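Local coordinates for putative uncharacterized protein TTHB071 (Thermus thermophilus, PDB 3AYV), which is of uncharacterised function but binds zinc in a TIM barrel related to xylose isomerase and may act in protection against oxidative stress, at residues F7-A12 with A39-L44; Q20-G25 with A230-L235. All blocks are in the same frame, centred on the assembly; numbering follows the deposited sequence.

Contact 1. Residues F7-A12 with A39-L44; sequences FPLSRA and ALFQSL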
loop_
_atom_site.group_PDB
_atom_site.type_symbol
_atom_site.label_atom_id
_atom_site.label_comp_id
_atom_site.label_asym_id
_atom_site.label_seq_id
_atom_site.Cartn_x
_atom_site.Cartn_y
_atom_site.Cartn_z
ATOM N N PHE A 7 4.814 -4.898 8.036
ATOM C CA PHE A 7 4.878 -6.274 8.550
ATOM C C PHE A 7 3.460 -6.821 8.635
ATOM O O PHE A 7 2.509 -6.067 8.837
ATOM C CB PHE A 7 5.561 -6.325 9.946
ATOM C CG PHE A 7 4.905 -5.440 10.982
ATOM C CD1 PHE A 7 5.269 -4.109 11.097
ATOM C CD2 PHE A 7 3.917 -5.941 11.822
ATOM C CE1 PHE A 7 4.652 -3.277 12.038
ATOM C CE2 PHE A 7 3.282 -5.121 12.778
ATOM C CZ PHE A 7 3.672 -3.790 12.903
ATOM N N PRO A 8 3.298 -8.139 8.465
ATOM C CA PRO A 8 1.983 -8.723 8.705
ATOM C C PRO A 8 1.641 -8.770 10.196
ATOM O O PRO A 8 2.543 -8.921 11.043
ATOM C CB PRO A 8 2.116 -10.137 8.142
ATOM C CG PRO A 8 3.582 -10.436 8.225
ATOM C CD PRO A 8 4.283 -9.130 7.991
ATOM N N LEU A 9 0.353 -8.658 10.504
ATOM C CA LEU A 9 -0.146 -8.828 11.862
ATOM C C LEU A 9 0.378 -10.149 12.456
ATOM O O LEU A 9 0.707 -10.218 13.655
ATOM C CB LEU A 9 -1.672 -8.794 11.852
ATOM C CG LEU A 9 -2.381 -8.990 13.190
ATOM C CD1 LEU A 9 -1.904 -7.902 14.186
ATOM C CD2 LEU A 9 -3.891 -8.977 12.975
ATOM N N SER A 10 0.514 -11.168 11.603
ATOM C CA SER A 10 0.991 -12.487 12.025
ATOM C C SER A 10 2.434 -12.475 12.538
ATOM O O SER A 10 2.858 -13.422 13.201
ATOM C CB SER A 10 0.840 -13.516 10.895
ATOM O OG SER A 10 1.622 -13.157 9.771
ATOM N N ARG A 11 3.176 -11.411 12.238
ATOM C CA ARG A 11 4.564 -11.298 12.684
ATOM C C ARG A 11 4.787 -10.056 13.523
ATOM O O ARG A 11 5.898 -9.545 13.560
ATOM C CB ARG A 11 5.516 -11.280 11.485
ATOM C CG ARG A 11 5.652 -12.611 10.797
ATOM C CD ARG A 11 6.350 -12.465 9.457
ATOM N NE ARG A 11 5.913 -13.526 8.551
ATOM C CZ ARG A 11 5.940 -13.462 7.218
ATOM N NH1 ARG A 11 6.398 -12.376 6.586
ATOM N NH2 ARG A 11 5.504 -14.496 6.509
ATOM N N ALA A 12 3.740 -9.561 14.178
ATOM C CA ALA A 12 3.835 -8.300 14.916
ATOM C C ALA A 12 4.798 -8.423 16.097
ATOM O O ALA A 12 5.656 -7.563 16.287
ATOM C CB ALA A 12 2.465 -7.828 15.382
ATOM N N ALA A 39 -8.102 -10.310 20.405
ATOM C CA ALA A 39 -6.994 -10.142 21.349
ATOM C C ALA A 39 -5.725 -9.624 20.680
ATOM O O ALA A 39 -4.979 -8.841 21.284
ATOM C CB ALA A 39 -6.718 -11.453 22.099
ATOM N N LEU A 40 -5.484 -10.051 19.433
ATOM C CA LEU A 40 -4.296 -9.611 18.702
ATOM C C LEU A 40 -4.331 -8.115 18.382
ATOM O O LEU A 40 -3.290 -7.453 18.362
ATOM C CB LEU A 40 -4.094 -10.421 17.413
ATOM C CG LEU A 40 -3.650 -11.890 17.464
ATOM C CD1 LEU A 40 -3.653 -12.423 16.037
ATOM C CD2 LEU A 40 -2.280 -12.108 18.111
ATOM N N PHE A 41 -5.536 -7.596 18.149
ATOM C CA PHE A 41 -5.739 -6.174 17.871
ATOM C C PHE A 41 -5.615 -5.346 19.153
ATOM O O PHE A 41 -5.000 -4.266 19.160
ATOM C CB PHE A 41 -7.089 -5.952 17.184
ATOM C CG PHE A 41 -7.109 -6.436 15.766
ATOM C CD1 PHE A 41 -6.651 -5.617 14.732
ATOM C CD2 PHE A 41 -7.526 -7.731 15.471
ATOM C CE1 PHE A 41 -6.636 -6.079 13.406
ATOM C CE2 PHE A 41 -7.515 -8.202 14.154
ATOM C CZ PHE A 41 -7.061 -7.365 13.120
ATOM N N GLN A 42 -6.188 -5.873 20.234
ATOM C CA GLN A 42 -6.044 -5.270 21.572
ATOM C C GLN A 42 -4.571 -5.224 21.988
ATOM O O GLN A 42 -4.063 -4.181 22.413
ATOM C CB GLN A 42 -6.853 -6.053 22.604
ATOM C CG GLN A 42 -8.369 -5.900 22.502
ATOM C CD GLN A 42 -9.101 -6.532 23.689
ATOM O OE1 GLN A 42 -8.723 -6.328 24.858
ATOM N NE2 GLN A 42 -10.160 -7.298 23.398
ATOM N N SER A 43 -3.884 -6.355 21.843
ATOM C CA SER A 43 -2.478 -6.445 22.185
ATOM C C SER A 43 -1.610 -5.475 21.384
ATOM O O SER A 43 -0.680 -4.884 21.933
ATOM C CB SER A 43 -1.981 -7.882 22.036
ATOM O OG SER A 43 -0.570 -7.917 21.911
ATOM N N LEU A 44 -1.905 -5.305 20.094
ATOM C CA LEU A 44 -1.109 -4.418 19.258
ATOM C C LEU A 44 -1.340 -2.958 19.626
ATOM O O LEU A 44 -0.393 -2.193 19.755
ATOM C CB LEU A 44 -1.397 -4.649 17.769
ATOM C CG LEU A 44 -0.685 -3.747 16.752
ATOM C CD1 LEU A 44 0.844 -3.690 16.944
ATOM C CD2 LEU A 44 -1.052 -4.214 15.331
#

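Contact 2. Residues Q20-G25 with A230-L235; sequences QALGLG and ASLAFL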
loop_
_atom_site.group_PDB
_atom_site.type_symbol
_atom_site.label_atom_id
_atom_site.label_comp_id
_atom_site.label_asym_id
_atom_site.label_seq_id
_atom_site.Cartn_x
_atom_site.Cartn_y
_atom_site.Cartn_z
ATOM N N GLN A 20 10.672 -0.069 17.487
ATOM C CA GLN A 20 11.027 0.757 18.631
ATOM C C GLN A 20 12.465 1.228 18.464
ATOM O O GLN A 20 12.752 2.426 18.535
ATOM C CB GLN A 20 10.881 -0.072 19.916
ATOM C CG GLN A 20 10.501 0.726 21.163
ATOM C CD GLN A 20 9.284 1.624 20.939
ATOM O OE1 GLN A 20 8.193 1.154 20.571
ATOM N NE2 GLN A 20 9.474 2.926 21.144
ATOM N N ALA A 21 13.346 0.269 18.189
ATOM C CA ALA A 21 14.789 0.484 18.169
ATOM C C ALA A 21 15.234 1.409 17.054
ATOM O O ALA A 21 16.220 2.129 17.201
ATOM C CB ALA A 21 15.514 -0.848 18.076
ATOM N N LEU A 22 14.499 1.402 15.941
ATOM C CA LEU A 22 14.840 2.264 14.826
ATOM C C LEU A 22 13.977 3.530 14.761
ATOM O O LEU A 22 14.196 4.375 13.902
ATOM C CB LEU A 22 14.775 1.487 13.508
ATOM C CG LEU A 22 15.785 0.342 13.291
ATOM C CD1 LEU A 22 15.299 -0.563 12.165
ATOM C CD2 LEU A 22 17.214 0.860 13.003
ATOM N N GLY A 23 13.008 3.648 15.668
ATOM C CA GLY A 23 12.081 4.792 15.700
ATOM C C GLY A 23 11.173 4.849 14.482
ATOM O O GLY A 23 10.870 5.927 13.965
ATOM N N LEU A 24 10.749 3.679 14.016
ATOM C CA LEU A 24 9.884 3.596 12.848
ATOM C C LEU A 24 8.403 3.540 13.222
ATOM O O LEU A 24 8.009 3.053 14.301
ATOM C CB LEU A 24 10.273 2.381 11.993
ATOM C CG LEU A 24 11.640 2.445 11.301
ATOM C CD1 LEU A 24 11.964 1.113 10.673
ATOM C CD2 LEU A 24 11.699 3.539 10.252
ATOM N N GLY A 25 7.576 4.057 12.317
ATOM C CA GLY A 25 6.140 3.839 12.400
ATOM C C GLY A 25 5.792 2.443 11.864
ATOM O O GLY A 25 6.682 1.625 11.573
ATOM N N ALA A 230 19.374 -0.712 6.524
ATOM C CA ALA A 230 20.051 -0.168 5.345
ATOM C C ALA A 230 19.167 0.809 4.547
ATOM O O ALA A 230 19.671 1.767 3.963
ATOM C CB ALA A 230 20.560 -1.283 4.438
ATOM N N SER A 231 17.856 0.567 4.518
ATOM C CA SER A 231 16.950 1.493 3.811
ATOM C C SER A 231 16.785 2.813 4.559
ATOM O O SER A 231 16.750 3.878 3.942
ATOM C CB SER A 231 15.569 0.869 3.559
ATOM O OG SER A 231 15.700 -0.258 2.722
ATOM N N LEU A 232 16.664 2.740 5.881
ATOM C CA LEU A 232 16.585 3.954 6.689
ATOM C C LEU A 232 17.841 4.832 6.503
ATOM O O LEU A 232 17.745 6.065 6.349
ATOM C CB LEU A 232 16.318 3.588 8.152
ATOM C CG LEU A 232 15.994 4.736 9.110
ATOM C CD1 LEU A 232 14.947 5.738 8.526
ATOM C CD2 LEU A 232 15.552 4.156 10.461
ATOM N N ALA A 233 19.008 4.180 6.479
ATOM C CA ALA A 233 20.291 4.839 6.232
ATOM C C ALA A 233 20.376 5.443 4.833
ATOM O O ALA A 233 20.943 6.527 4.656
ATOM C CB ALA A 233 21.466 3.857 6.473
ATOM N N PHE A 234 19.818 4.741 3.836
ATOM C CA PHE A 234 19.691 5.278 2.477
ATOM C C PHE A 234 18.846 6.575 2.510
ATOM O O PHE A 234 19.239 7.596 1.923
ATOM C CB PHE A 234 19.049 4.223 1.534
ATOM C CG PHE A 234 19.045 4.611 0.065
ATOM C CD1 PHE A 234 18.093 5.505 -0.442
ATOM C CD2 PHE A 234 19.976 4.069 -0.814
ATOM C CE1 PHE A 234 18.090 5.858 -1.799
ATOM C CE2 PHE A 234 19.984 4.413 -2.180
ATOM C CZ PHE A 234 19.038 5.308 -2.670
ATOM N N LEU A 235 17.714 6.539 3.215
ATOM C CA LEU A 235 16.793 7.688 3.232
ATOM C C LEU A 235 17.444 8.910 3.906
ATOM O O LEU A 235 17.292 10.064 3.451
ATOM C CB LEU A 235 15.478 7.335 3.941
ATOM C CG LEU A 235 14.558 6.358 3.188
ATOM C CD1 LEU A 235 13.323 6.016 4.005
ATOM C CD2 LEU A 235 14.158 7.001 1.862
#

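Contact 1. Residues F7-A12 with A39-L44
Leu9 and Leu40 bring the two backbones nearest, their CA atoms 8.0 Å apart, where the chain leaving strand 3-8 makes a short 3-10 turn facing a turn of helix 38-47. The turn is closed by Arg11 N bonding to Pro8 O (2.8 Å) and Ala12 N to Leu9 O (3.1 Å), and Arg11 occupies the N-cap position of helix 12-22. Leu9, whose CB points at the helix, carries the contact with both methyls. Leu9 CD2 comes obliquely to the outer end of the Phe41 ring, 3.6 Å from Phe41 CZ, with Phe41 CE1 and CE2 both within about 4.0 Å. The two side chains cross at about a right angle. With CG trans to the backbone N (chi1 179°), Leu9 is stretched straight out from the turn, and Leu9 CD1 lies 4.0 Å from Leu44 CD2. In this TIM barrel, made of alternating strands and helices, the contact therefore ties the exit of the first strand to the helix that follows the second. Phe41 is also held by a cation-pi interaction with Arg84, and Leu44 rests on Leu16 of helix 12-22. Leu40 sits at the more exposed margin; its nearest approach is through the backbone, Leu40 O to Leu9 CD1 at 4.4 Å, a loose approach. Leu9 also touches Val28 of strand 25-29 and Asp31 in the loop after it, while Ser10 OG is hydrogen-bonded to Asp31 OD2.

Contact 2. Residues Q20-G25 with A230-L235
Leu232 reaches out from helix 229-240 and sets chiefly its CD2 methyl against Leu22 and Leu24, joining the last helix of the TIM barrel to the link between its first helix and second strand, a contact that spans the seam where the eighth strand meets the first. The nearest CA atoms are those of Leu22 and Leu232, 8.5 Å apart. Leu232 has CG trans to its backbone N (chi1 -171°), which carries CD2 well clear of its own helix. Leu24 and Leu232 run past each other in opposite directions, and they touch methyl to methyl, Leu24 CD2 lying 3.9 Å from Leu232 CD2. Leu22 meets the same methyl differently: its CB, at the root of the side chain, is 4.1 Å from Leu232 CD2, and its methyls stand farther off, Leu22 CD2 being 4.5 Å from Leu232 CD2. Both leucines of segment 20-25 have CG trans to the carbonyl carbon, and both direct CB at the opposing helix.

Between these two residues lies the Schellman motif that ends helix 12-22. Gly23, with positive phi (66°), turns the chain out of the helix, and its N is bonded to Gln20 O at 3.1 Å. Beyond the turn Leu24, which is buried, also packs on Val3 of strand 3-8, and Gly25 pairs through its backbone with Val3 and Leu5 as strand 25-29 begins. Behind Leu232, Ser231 OG is hydrogen-bonded to Asn200 ND2 and Leu201 N, and Leu235 packs on Val3 and Leu222. The closest approach of the two segments is made by a backbone oxygen, Leu22 O, 3.7 Å from Leu232 CD2.

In the fold
Contacts 1 and 2 are linked by helix 12-22: segment 7-12 leads into its start and segment 20-25 leaves its end. Along the chain the segments of the two contacts alternate. Their centres are 20 Å apart, and their nearest atoms, about 5 Å apart, do not touch. Contact 1 follows the chain onward to the helix after the second strand, whereas contact 2 reaches back across the closure to the last helix. Both centres lie 18 Å from the centre of the chain. Neither contact includes a zinc ligand: the side chain of Leu9 is about 10 Å from that of the zinc ligand His55, and that of Leu24 about 11 Å from that of the zinc ligand Glu223.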